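Local coordinates for protein chloramphenicol acetyltransferase (Aliivibrio fischeri, PDB 6PXA) that probably acetylates chloramphenicol with acetyl-CoA as the donor, as a member of the hexapeptide-repeat acyltransferases, and binds the bile salt taurocholic acid, at residues 210-213 with 214-218; 185-188 with 189-192; 194-197 with 198-202; 14-17 with 18-21; 7-10 with 11-14. All coordinates share one frame; numbering follows the deposited sequence.

Contact 1 (210-213 with 214-218)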
# COMPACT_ATOMS: atom_id res chain seq x y z
N GLU B 210 36.23 14.32 8.38
CA GLU B 210 36.47 15.62 7.75
C GLU B 210 35.40 16.62 8.18
O GLU B 210 35.70 17.76 8.55
CB GLU B 210 36.49 15.49 6.23
CG GLU B 210 37.81 15.12 5.61
CD GLU B 210 37.76 15.16 4.09
OE1 GLU B 210 37.46 14.12 3.45
OE2 GLU B 210 38.01 16.24 3.52
N LEU B 211 34.13 16.20 8.14
CA LEU B 211 33.07 17.09 8.57
C LEU B 211 33.28 17.54 10.02
O LEU B 211 33.10 18.72 10.35
CB LEU B 211 31.71 16.41 8.41
CG LEU B 211 30.54 17.38 8.50
CD1 LEU B 211 30.56 18.33 7.32
CD2 LEU B 211 29.18 16.67 8.58
N GLU B 212 33.69 16.61 10.89
CA GLU B 212 33.89 16.94 12.30
C GLU B 212 35.04 17.92 12.47
O GLU B 212 35.00 18.78 13.36
CB GLU B 212 34.15 15.66 13.10
CG GLU B 212 34.29 15.88 14.59
CD GLU B 212 34.89 14.68 15.31
OE1 GLU B 212 35.53 13.83 14.66
OE2 GLU B 212 34.74 14.60 16.54
N GLN B 213 36.08 17.82 11.64
CA GLN B 213 37.18 18.78 11.72
C GLN B 213 36.75 20.16 11.24
O GLN B 213 37.11 21.16 11.87
CB GLN B 213 38.39 18.30 10.91
CG GLN B 213 39.10 17.07 11.47
CD GLN B 213 39.68 17.28 12.86
OE1 GLN B 213 40.29 18.32 13.16
NE2 GLN B 213 39.49 16.29 13.72
N TYR B 214 35.98 20.24 10.15
CA TYR B 214 35.48 21.53 9.71
C TYR B 214 34.68 22.21 10.81
O TYR B 214 34.82 23.42 11.04
CB TYR B 214 34.61 21.40 8.45
CG TYR B 214 34.14 22.76 7.94
CD1 TYR B 214 32.97 23.34 8.42
CD2 TYR B 214 34.89 23.46 7.02
CE1 TYR B 214 32.56 24.60 7.97
CE2 TYR B 214 34.49 24.70 6.56
CZ TYR B 214 33.34 25.27 7.04
OH TYR B 214 32.97 26.52 6.58
N PHE B 215 33.84 21.44 11.50
CA PHE B 215 33.12 21.96 12.65
C PHE B 215 34.07 22.57 13.68
O PHE B 215 33.85 23.69 14.15
CB PHE B 215 32.29 20.84 13.30
CG PHE B 215 31.46 21.30 14.44
CD1 PHE B 215 30.23 21.90 14.22
CD2 PHE B 215 31.90 21.14 15.75
CE1 PHE B 215 29.46 22.33 15.27
CE2 PHE B 215 31.14 21.56 16.79
CZ PHE B 215 29.91 22.15 16.55
N ILE B 216 35.12 21.83 14.04
CA ILE B 216 36.01 22.29 15.11
C ILE B 216 36.67 23.61 14.73
O ILE B 216 36.82 24.52 15.56
CB ILE B 216 37.04 21.21 15.46
CG1 ILE B 216 36.34 19.95 15.98
CG2 ILE B 216 38.06 21.72 16.47
CD1 ILE B 216 37.24 18.73 16.08
N LYS B 217 37.06 23.75 13.45
CA LYS B 217 37.82 24.93 13.04
C LYS B 217 36.93 26.13 12.74
O LYS B 217 37.37 27.27 12.93
CB LYS B 217 38.66 24.62 11.79
CG LYS B 217 39.41 23.30 11.85
CD LYS B 217 40.64 23.36 12.71
CE LYS B 217 41.30 21.99 12.77
NZ LYS B 217 41.36 21.31 11.43
N ASN B 218 35.70 25.91 12.30
CA ASN B 218 34.91 26.98 11.70
C ASN B 218 33.58 27.25 12.38
O ASN B 218 33.13 28.40 12.38
CB ASN B 218 34.67 26.65 10.22
CG ASN B 218 35.97 26.43 9.48
OD1 ASN B 218 36.22 25.35 8.94
ND2 ASN B 218 36.82 27.45 9.48
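Gln-213 and Ile-216 lie alongside each other on the outer flank of helix 208-219, with the amide NE2 of Gln-213 4.1 Å from the methyl CD1 of Ile-216. The glutamine chain starts out beside its own backbone N (chi1 -68°) and then folds back at CG, a shape that also turns OE1 toward Lys-217. That approach is loose, since NZ of Lys-217 stays 3.6 Å from OE1 of Gln-213. Nearer the axis the contacts are tighter, aliphatic carbons against backbone oxygens: CG of Lys-217 sits 3.1 Å from the backbone O of Gln-213, and CG1 of Ile-216 is 3.2 Å from the O of Glu-212. Both follow from first torsions that hold CG of Lys-217 and CG1 of Ile-216 next to their own backbone N, over the carbonyl one turn earlier. The frame beneath is a regular alpha-helix. Tyr-214 N donates to Glu-210 O over 3.0 Å and nearly straight (168°), while Ile-216 N reaches Glu-212 O at 3.1 Å through a more bent N-H...O bond (151°); the equivalent bonds of Phe-215 and Lys-217 complete the set, before the helix widens into a pi-type turn at 215-218. Further out, the inner face anchors this surface helix. Leu-211 packs on Leu-183, Ile-202 and, across the interface, Ile-98 of the second subunit, and the hydroxyl of Tyr-214 is hydrogen-bonded to ND1 of His-195. Glu-210, near the start of the helix, has been seen to bind magnesium, although no ion is bound to this chain.

Contact 2 (185-188 with 189-192)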
# COMPACT_ATOMS: atom_id res chain seq x y z
N VAL B 185 26.24 15.49 17.49
CA VAL B 185 26.77 16.63 18.23
C VAL B 185 26.95 17.84 17.33
O VAL B 185 26.59 18.97 17.70
CB VAL B 185 28.09 16.24 18.92
CG1 VAL B 185 28.80 17.48 19.47
CG2 VAL B 185 27.84 15.24 20.05
N ILE B 186 27.51 17.65 16.13
CA ILE B 186 27.84 18.79 15.29
C ILE B 186 26.61 19.34 14.57
O ILE B 186 26.55 20.53 14.27
CB ILE B 186 28.96 18.45 14.29
CG1 ILE B 186 28.55 17.35 13.31
CG2 ILE B 186 30.25 18.04 15.01
CD1 ILE B 186 29.70 16.94 12.38
N LYS B 187 25.62 18.49 14.28
CA LYS B 187 24.32 18.93 13.78
C LYS B 187 24.46 19.92 12.61
O LYS B 187 24.05 21.08 12.71
CB LYS B 187 23.47 19.55 14.89
CG LYS B 187 23.24 18.67 16.10
CD LYS B 187 22.22 19.31 17.01
CE LYS B 187 22.06 18.56 18.33
NZ LYS B 187 23.05 18.98 19.36
N TRP B 188 25.02 19.42 11.50
CA TRP B 188 25.31 20.29 10.36
C TRP B 188 24.05 20.94 9.80
O TRP B 188 24.16 21.98 9.14
CB TRP B 188 26.01 19.52 9.23
CG TRP B 188 25.14 18.44 8.54
CD1 TRP B 188 25.19 17.10 8.77
CD2 TRP B 188 24.12 18.64 7.53
NE1 TRP B 188 24.26 16.45 7.98
CE2 TRP B 188 23.60 17.37 7.21
CE3 TRP B 188 23.61 19.76 6.86
CZ2 TRP B 188 22.58 17.19 6.27
CZ3 TRP B 188 22.60 19.59 5.94
CH2 TRP B 188 22.09 18.31 5.65
N TRP B 189 22.87 20.34 10.03
CA TRP B 189 21.64 20.96 9.57
C TRP B 189 21.35 22.28 10.29
O TRP B 189 20.55 23.08 9.80
CB TRP B 189 20.46 19.98 9.72
CG TRP B 189 20.48 19.24 11.02
CD1 TRP B 189 20.02 19.68 12.22
CD2 TRP B 189 21.03 17.93 11.25
NE1 TRP B 189 20.24 18.73 13.19
CE2 TRP B 189 20.85 17.64 12.61
CE3 TRP B 189 21.63 16.97 10.42
CZ2 TRP B 189 21.26 16.43 13.18
CZ3 TRP B 189 22.02 15.77 10.98
CH2 TRP B 189 21.86 15.52 12.35
N ASP B 190 22.00 22.55 11.42
CA ASP B 190 21.78 23.79 12.15
C ASP B 190 22.84 24.85 11.86
O ASP B 190 22.71 25.97 12.34
CB ASP B 190 21.73 23.49 13.65
CG ASP B 190 20.44 22.83 14.08
OD1 ASP B 190 19.40 23.06 13.40
OD2 ASP B 190 20.44 22.11 15.09
N TRP B 191 23.87 24.52 11.08
CA TRP B 191 24.92 25.48 10.75
C TRP B 191 24.37 26.63 9.91
O TRP B 191 23.40 26.45 9.17
CB TRP B 191 26.04 24.80 9.96
CG TRP B 191 26.79 23.74 10.68
CD1 TRP B 191 26.59 23.33 11.96
CD2 TRP B 191 27.85 22.94 10.15
NE1 TRP B 191 27.47 22.32 12.27
CE2 TRP B 191 28.26 22.06 11.18
CE3 TRP B 191 28.49 22.86 8.91
CZ2 TRP B 191 29.28 21.12 11.00
CZ3 TRP B 191 29.50 21.94 8.73
CH2 TRP B 191 29.89 21.09 9.77
N PRO B 192 25.01 27.80 9.96
CA PRO B 192 24.65 28.86 9.02
C PRO B 192 24.82 28.37 7.60
O PRO B 192 25.63 27.49 7.31
CB PRO B 192 25.63 30.00 9.35
CG PRO B 192 26.12 29.69 10.75
CD PRO B 192 26.17 28.18 10.79
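Trp-188 and Trp-189 both place CG between the backbone N and the carbonyl carbon (chi1 67° and 43°), an otherwise crowded position that here swings two neighbouring indoles into a T-shaped pair. The six-membered ring of Trp-189 presents its edge to the face of the pyrrole ring of Trp-188, with centroids 4.9 Å apart and planes at 64°. The motif is a helix end running into a 3-10 turn: helix 177-186 stops, Lys-187 adopts positive phi, and the chain winds tightly through Trp-188 to Asp-190 before Pro-192 starts the next helix as its N-cap residue. Two backbone bonds fix this turn, Asp-190 N to Lys-187 O at 2.8 Å and Trp-191 N to Trp-188 O at 3.2 Å. Because the turn doubles the chain back, aromatic faces meet backbone carbons. CA of Lys-187 lies over the Trp-189 six-membered ring, 4.1 Å from its centroid, and CA of Trp-188 stands almost on the normal of the Trp-191 pyrrole ring, 3.4 Å from its centroid; both are CH-pi contacts. The cluster is buried between the beta-helix and the C-terminal helices: Phe-76 meets Trp-188 and Trp-189, Tyr-161 touches Trp-189, and Phe-215 meets Trp-191. On the exposed side, OD1 of Asp-190 forms a salt bridge with Lys-75. Ile-186, the last helical residue, supplies CB against CZ2 of Trp-191, and its carbonyl O receives the indole NE1 of Trp-191 at 2.8 Å, a bond that comes from above the carbonyl plane.

Contact 3 (194-197 with 198-202)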
# COMPACT_ATOMS: atom_id res chain seq x y z
N GLN B 194 26.08 29.45 4.87
CA GLN B 194 27.37 29.53 4.19
C GLN B 194 28.31 28.41 4.64
O GLN B 194 29.19 27.99 3.88
CB GLN B 194 28.01 30.91 4.42
CG GLN B 194 29.25 31.18 3.55
CD GLN B 194 28.99 31.06 2.05
OE1 GLN B 194 28.12 31.73 1.50
NE2 GLN B 194 29.74 30.18 1.39
N HIS B 195 28.15 27.91 5.87
CA HIS B 195 29.01 26.82 6.33
C HIS B 195 28.59 25.50 5.70
O HIS B 195 29.43 24.63 5.42
CB HIS B 195 28.98 26.71 7.85
CG HIS B 195 29.87 27.69 8.55
ND1 HIS B 195 31.23 27.77 8.29
CD2 HIS B 195 29.62 28.61 9.51
CE1 HIS B 195 31.76 28.71 9.05
NE2 HIS B 195 30.81 29.23 9.80
N ILE B 196 27.29 25.31 5.50
CA ILE B 196 26.82 24.14 4.78
C ILE B 196 27.28 24.19 3.34
O ILE B 196 27.76 23.19 2.79
CB ILE B 196 25.29 24.03 4.89
CG1 ILE B 196 24.89 23.91 6.37
CG2 ILE B 196 24.76 22.83 4.07
CD1 ILE B 196 23.41 23.84 6.64
N LYS B 197 27.15 25.35 2.70
CA LYS B 197 27.70 25.53 1.36
C LYS B 197 29.19 25.22 1.35
O LYS B 197 29.67 24.44 0.50
CB LYS B 197 27.41 26.94 0.87
CG LYS B 197 25.92 27.22 0.76
CD LYS B 197 25.65 28.59 0.16
CE LYS B 197 26.16 28.69 -1.26
NZ LYS B 197 25.73 29.95 -1.92
N ASN B 198 29.95 25.78 2.30
CA ASN B 198 31.40 25.62 2.31
C ASN B 198 31.81 24.16 2.46
O ASN B 198 32.87 23.76 1.98
CB ASN B 198 32.04 26.42 3.45
CG ASN B 198 32.03 27.90 3.20
OD1 ASN B 198 31.74 28.35 2.10
ND2 ASN B 198 32.35 28.68 4.23
N THR B 199 31.00 23.36 3.15
CA THR B 199 31.38 21.97 3.39
C THR B 199 30.61 21.01 2.49
O THR B 199 30.66 19.80 2.71
CB THR B 199 31.17 21.63 4.86
OG1 THR B 199 31.40 22.80 5.64
CG2 THR B 199 32.17 20.60 5.28
N MET B 200 29.94 21.53 1.46
CA MET B 200 29.13 20.70 0.58
C MET B 200 29.94 19.55 -0.03
O MET B 200 29.39 18.45 -0.24
CB MET B 200 28.50 21.56 -0.50
CG MET B 200 27.54 20.80 -1.39
SD MET B 200 26.26 19.95 -0.46
CE MET B 200 25.54 21.35 0.40
N GLU B 201 31.22 19.76 -0.32
CA GLU B 201 32.07 18.69 -0.83
C GLU B 201 32.20 17.56 0.18
O GLU B 201 32.31 16.39 -0.21
CB GLU B 201 33.44 19.24 -1.20
CG GLU B 201 34.04 18.65 -2.47
CD GLU B 201 35.10 17.60 -2.19
OE1 GLU B 201 34.98 16.89 -1.17
OE2 GLU B 201 36.06 17.48 -2.99
N ILE B 202 32.19 17.88 1.48
CA ILE B 202 32.27 16.82 2.48
C ILE B 202 30.91 16.15 2.69
O ILE B 202 30.84 14.93 2.85
CB ILE B 202 32.83 17.37 3.81
CG1 ILE B 202 34.19 18.03 3.60
CG2 ILE B 202 32.96 16.24 4.83
CD1 ILE B 202 34.86 18.47 4.91
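Side-chain hydrogen bonds tie the last turn of helix 193-198 together, beginning with Gln-194 and Asn-198. NE2 of Gln-194 donates to OD1 of Asn-198 over 2.8 Å. The acceptor lies in the amide plane of the glutamine, yet the donor stands 40° out of the carbonyl plane of the asparagine, and the two amide planes are 48° apart. A bend at chi2 of Gln-194 carries its amide forward along the helix, toward Asn-198. The other end of the Asn-198 amide is occupied too, its ND2 being hydrogen-bonded to the hydroxyl of Tyr-214. Thr-199 makes the second such bond: OG1 gives its hydrogen to the carbonyl O of His-195 at 2.7 Å, with chi1 pulled to -32°, away from a staggered value. That same oxygen also accepts the backbone N of Thr-199 at 3.0 Å and is therefore gripped twice by one residue.

Backbone bonds record the change of winding. Asn-198 N still reaches Gln-194 O at 2.8 Å in the alpha-helical pattern, whereas Met-200 N bonds to the carbonyl O of Lys-197, three residues back, at 3.1 Å. The apolar contact is on the buried side, where CE of Met-200 touches CG2 of Ile-196 at 4.0 Å across the break. Phe-108 and Gly-111 of the second subunit pack against Ile-196 and Met-200 respectively. The whole is a helix-to-helix break: Thr-199 leaves helical geometry after helix 193-198 and occupies the N-cap position of helix 200-203, satisfying its hydroxyl backward, on the helix just finished.

Contact 4 (14-17 with 18-21)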
# COMPACT_ATOMS: atom_id res chain seq x y z
N GLN B 14 8.28 20.02 -4.11
CA GLN B 14 7.62 21.17 -3.48
C GLN B 14 8.30 21.46 -2.15
O GLN B 14 8.23 20.65 -1.22
CB GLN B 14 6.14 20.90 -3.28
CG GLN B 14 5.23 21.56 -4.31
CD GLN B 14 5.15 23.07 -4.12
OE1 GLN B 14 5.45 23.58 -3.04
NE2 GLN B 14 4.74 23.77 -5.16
N ASN B 15 8.92 22.63 -2.04
CA ASN B 15 9.44 23.08 -0.75
C ASN B 15 8.29 23.22 0.24
O ASN B 15 7.33 23.95 -0.01
CB ASN B 15 10.17 24.41 -0.94
CG ASN B 15 10.76 24.93 0.36
OD1 ASN B 15 10.03 25.42 1.23
ND2 ASN B 15 12.08 24.86 0.48
N LEU B 16 8.38 22.50 1.36
CA LEU B 16 7.24 22.44 2.28
C LEU B 16 7.11 23.69 3.14
O LEU B 16 5.98 24.11 3.44
CB LEU B 16 7.36 21.20 3.17
CG LEU B 16 7.17 19.92 2.34
CD1 LEU B 16 7.31 18.66 3.17
CD2 LEU B 16 5.82 19.96 1.65
N LYS B 17 8.22 24.28 3.57
CA LYS B 17 8.12 25.41 4.50
C LYS B 17 7.42 26.61 3.86
O LYS B 17 6.70 27.34 4.55
CB LYS B 17 9.50 25.80 5.01
CG LYS B 17 9.46 26.94 6.01
CD LYS B 17 10.75 27.03 6.82
CE LYS B 17 10.72 28.23 7.78
NZ LYS B 17 11.84 28.18 8.77
N GLU B 18 7.61 26.83 2.56
CA GLU B 18 6.97 27.94 1.87
C GLU B 18 5.52 27.65 1.51
O GLU B 18 4.79 28.58 1.15
CB GLU B 18 7.73 28.30 0.58
CG GLU B 18 7.69 27.24 -0.51
CD GLU B 18 8.36 27.70 -1.81
OE1 GLU B 18 8.10 27.09 -2.88
OE2 GLU B 18 9.14 28.67 -1.76
N GLN B 19 5.08 26.40 1.61
CA GLN B 19 3.75 26.01 1.16
C GLN B 19 2.77 25.74 2.29
O GLN B 19 1.61 26.17 2.21
CB GLN B 19 3.83 24.75 0.27
CG GLN B 19 2.48 24.31 -0.21
CD GLN B 19 2.55 23.14 -1.16
OE1 GLN B 19 3.06 22.07 -0.81
NE2 GLN B 19 2.05 23.33 -2.37
N VAL B 20 3.23 25.09 3.36
CA VAL B 20 2.32 24.53 4.36
C VAL B 20 1.60 25.63 5.12
O VAL B 20 2.19 26.67 5.45
CB VAL B 20 3.11 23.60 5.30
CG1 VAL B 20 2.33 23.29 6.54
CG2 VAL B 20 3.51 22.32 4.52
N LYS B 21 0.32 25.42 5.40
CA LYS B 21 -0.50 26.43 6.05
C LYS B 21 -1.19 25.95 7.32
O LYS B 21 -1.59 26.80 8.13
CB LYS B 21 -1.56 26.96 5.07
CG LYS B 21 -0.97 27.61 3.82
CD LYS B 21 -1.85 28.76 3.36
CE LYS B 21 -1.20 29.60 2.29
NZ LYS B 21 -1.92 30.91 2.12
O HOH W 1 9.37 24.39 -4.40
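Leu-16 O accepts two backbone donors, Val-20 N at 2.9 Å nearly along the C=O axis and Gln-19 N well above the carbonyl plane, which closes a compact turn. This turn carries the chain from edge strand 14-15 toward strand 25-27 at one end of the left-handed parallel beta-helix that marks the hexapeptide-repeat family. Asn-15 reinforces it from the side: with CG anti to the backbone N (chi1 -179°), its OD1 meets Glu-18 N at 3.1 Å. The inner wall is apolar, Leu-16 CB touching Val-20 CG2, with Phe-42 packed on both residues.

On the outside, the amides of Gln-14 and Gln-19 stack with their planes only 13° apart. Although OE1 of Gln-14 and NE2 of Gln-19 are 3.5 Å apart, the angle is too poor for a hydrogen bond. Glu-18 folds back over Asn-15, and a water accepts from Asn-15 N and donates weakly to Glu-18 OE1. Between Glu-18 and Gln-19, Asn-15 O is buried with no polar partner, 3.3 Å from CG of Glu-18 and 3.6 Å from CB of Gln-19.

Contact 5 (7-10 with 11-14). With TCH (taurocholic acid), chain M.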
# COMPACT_ATOMS: atom_id res chain seq x y z
N PHE B 7 1.49 18.48 -9.26
CA PHE B 7 2.83 18.39 -9.85
C PHE B 7 2.72 18.13 -11.35
O PHE B 7 1.85 17.38 -11.79
CB PHE B 7 3.63 17.27 -9.19
CG PHE B 7 3.88 17.48 -7.72
CD1 PHE B 7 2.95 17.10 -6.79
CD2 PHE B 7 5.07 18.03 -7.29
CE1 PHE B 7 3.19 17.27 -5.45
CE2 PHE B 7 5.31 18.20 -5.96
CZ PHE B 7 4.36 17.83 -5.04
N ASN B 8 3.63 18.73 -12.12
CA ASN B 8 3.66 18.55 -13.57
C ASN B 8 4.58 17.43 -14.02
O ASN B 8 4.37 16.87 -15.10
CB ASN B 8 4.07 19.85 -14.26
CG ASN B 8 2.95 20.88 -14.28
OD1 ASN B 8 1.79 20.57 -14.00
ND2 ASN B 8 3.30 22.12 -14.64
N SER B 9 5.60 17.09 -13.24
CA SER B 9 6.38 15.90 -13.53
C SER B 9 7.01 15.43 -12.23
O SER B 9 7.05 16.17 -11.24
CB SER B 9 7.45 16.14 -14.61
OG SER B 9 8.47 17.00 -14.13
N TRP B 10 7.50 14.19 -12.23
CA TRP B 10 8.18 13.70 -11.03
C TRP B 10 9.57 14.27 -10.87
O TRP B 10 10.26 13.93 -9.91
CB TRP B 10 8.24 12.17 -11.03
CG TRP B 10 8.57 11.53 -12.34
CD1 TRP B 10 7.69 11.14 -13.32
CD2 TRP B 10 9.88 11.14 -12.80
NE1 TRP B 10 8.37 10.56 -14.37
CE2 TRP B 10 9.71 10.54 -14.08
CE3 TRP B 10 11.17 11.24 -12.27
CZ2 TRP B 10 10.80 10.06 -14.84
CZ3 TRP B 10 12.24 10.76 -13.01
CH2 TRP B 10 12.04 10.17 -14.29
N LEU B 11 10.02 15.11 -11.81
CA LEU B 11 11.27 15.83 -11.64
C LEU B 11 11.13 16.96 -10.64
O LEU B 11 12.14 17.49 -10.17
CB LEU B 11 11.76 16.39 -12.97
CG LEU B 11 11.98 15.45 -14.18
CD1 LEU B 11 12.56 16.18 -15.34
CD2 LEU B 11 12.84 14.25 -13.82
N GLU B 12 9.89 17.32 -10.30
CA GLU B 12 9.57 18.49 -9.50
C GLU B 12 9.36 18.11 -8.05
O GLU B 12 8.67 17.12 -7.74
CB GLU B 12 8.30 19.16 -10.02
CG GLU B 12 8.40 19.80 -11.39
CD GLU B 12 7.10 20.50 -11.78
OE1 GLU B 12 6.01 20.00 -11.42
OE2 GLU B 12 7.17 21.58 -12.41
N GLY B 13 9.93 18.92 -7.15
CA GLY B 13 9.63 18.82 -5.74
C GLY B 13 9.02 20.11 -5.21
O GLY B 13 9.21 21.17 -5.81
N GLN B 14 8.28 20.02 -4.11
CA GLN B 14 7.62 21.17 -3.48
C GLN B 14 8.30 21.46 -2.15
O GLN B 14 8.23 20.65 -1.22
CB GLN B 14 6.14 20.90 -3.28
CG GLN B 14 5.23 21.56 -4.31
CD GLN B 14 5.15 23.07 -4.12
OE1 GLN B 14 5.45 23.58 -3.04
NE2 GLN B 14 4.74 23.77 -5.16
C1 TCH M . 16.08 12.13 -12.73
C2 TCH M . 16.60 13.41 -13.49
C3 TCH M . 18.16 13.47 -13.46
O3 TCH M . 18.58 14.66 -14.01
C4 TCH M . 18.75 13.33 -12.00
C5 TCH M . 18.18 12.12 -11.22
C6 TCH M . 18.73 12.07 -9.76
C7 TCH M . 18.03 13.12 -8.79
O7 TCH M . 18.48 14.40 -9.10
C8 TCH M . 16.49 13.06 -8.89
C9 TCH M . 16.03 13.20 -10.40
C10 TCH M . 16.61 12.07 -11.28
C11 TCH M . 14.49 13.28 -10.45
C12 TCH M . 13.89 14.26 -9.58
O12 TCH M . 14.12 15.57 -10.01
C13 TCH M . 14.50 14.20 -8.06
C14 TCH M . 15.86 14.25 -8.09
C15 TCH M . 16.28 14.16 -6.55
C16 TCH M . 15.28 14.98 -5.89
C17 TCH M . 14.27 15.39 -6.98
C18 TCH M . 14.01 12.89 -7.42
C19 TCH M . 16.18 10.72 -10.71
O1S TCH M . 16.44 23.44 -3.93
C20 TCH M . 12.94 15.54 -6.40
C21 TCH M . 11.83 15.94 -7.40
C22 TCH M . 13.09 16.76 -5.46
C23 TCH M . 13.28 18.07 -6.23
C24 TCH M . 13.47 19.22 -5.25
N24 TCH M . 14.77 19.46 -4.68
O24 TCH M . 12.56 19.90 -4.95
C25 TCH M . 14.97 20.56 -3.75
C26 TCH M . 16.47 20.62 -3.48
S26 TCH M . 16.92 22.27 -2.87
O2S TCH M . 16.08 22.46 -1.46
O3S TCH M . 18.55 22.26 -2.67
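Phe-7 meets the aliphatic part of Gln-14 through its CE2 corner, CE2 being 3.7 Å from CG of that glutamine, while the backbone N of Gln-14 comes to the ring edge in plane. Asn-8 follows with its backbone N, which donates to OE1 of Glu-12 at 2.8 Å. The carboxylate oxygen is met on its syn side, somewhat out of plane, and accepts a weak second bond from Ser-9 N. Glu-12 can reach back this far because its chain leaves beside its own backbone N (chi1 -67°) and stays extended beyond CG. Ser-9 opens a type I beta turn that ends at Glu-12, closed by the bond from Glu-12 N to Ser-9 O at 3.2 Å; its OG, set between the backbone N and the carbonyl carbon (chi1 68°), receives Leu-11 N in a weak bond of 3.4 Å. This turn precedes edge strand 14-15 and forms one wall of the taurocholate pocket at a subunit interface, consistent with related acetyltransferases, whose active sites lie between the subunits of a trimer.

Trp-10, at the second position of the turn, presents one face of its indole to CD2 of Leu-11, a CH-pi contact of 4.1 Å to the six-membered ring centroid. NE1 of Trp-10 is hydrogen-bonded to Asp-53 of the second subunit, which anchors the ring across the interface. With the turn held in this way, Leu-11 O accepts the taurocholate hydroxyl O12 at 2.8 Å. Gly-13 CA comes to 3.2 Å from TCH O24, the amide oxygen of the ligand. The same taurocholate is hydrogen-bonded to Ser-104 N of the second subunit.

Contacts 1, 2 and 3 form one C-terminal helical unit, their centres 11 Å apart, and touch through Trp-191, Tyr-214, Thr-199 and Ile-196. Contact 2 is its buried, aromatic heart; contact 1 is an outer helix with exposed polar side chains, and contact 3 is intermediate, with an apolar inner side and an amide-rich outer one. Contacts 4 and 5 belong to the N-terminal chain around strand 14-15 and share Gln-14. Contact 4 is a surface turn, whereas contact 5 combines a turn with ligand and interface. All but contact 4 touch the second subunit, contacts 3 and 5 with the most residues, though the nearest atoms of these two are about 17 Å apart.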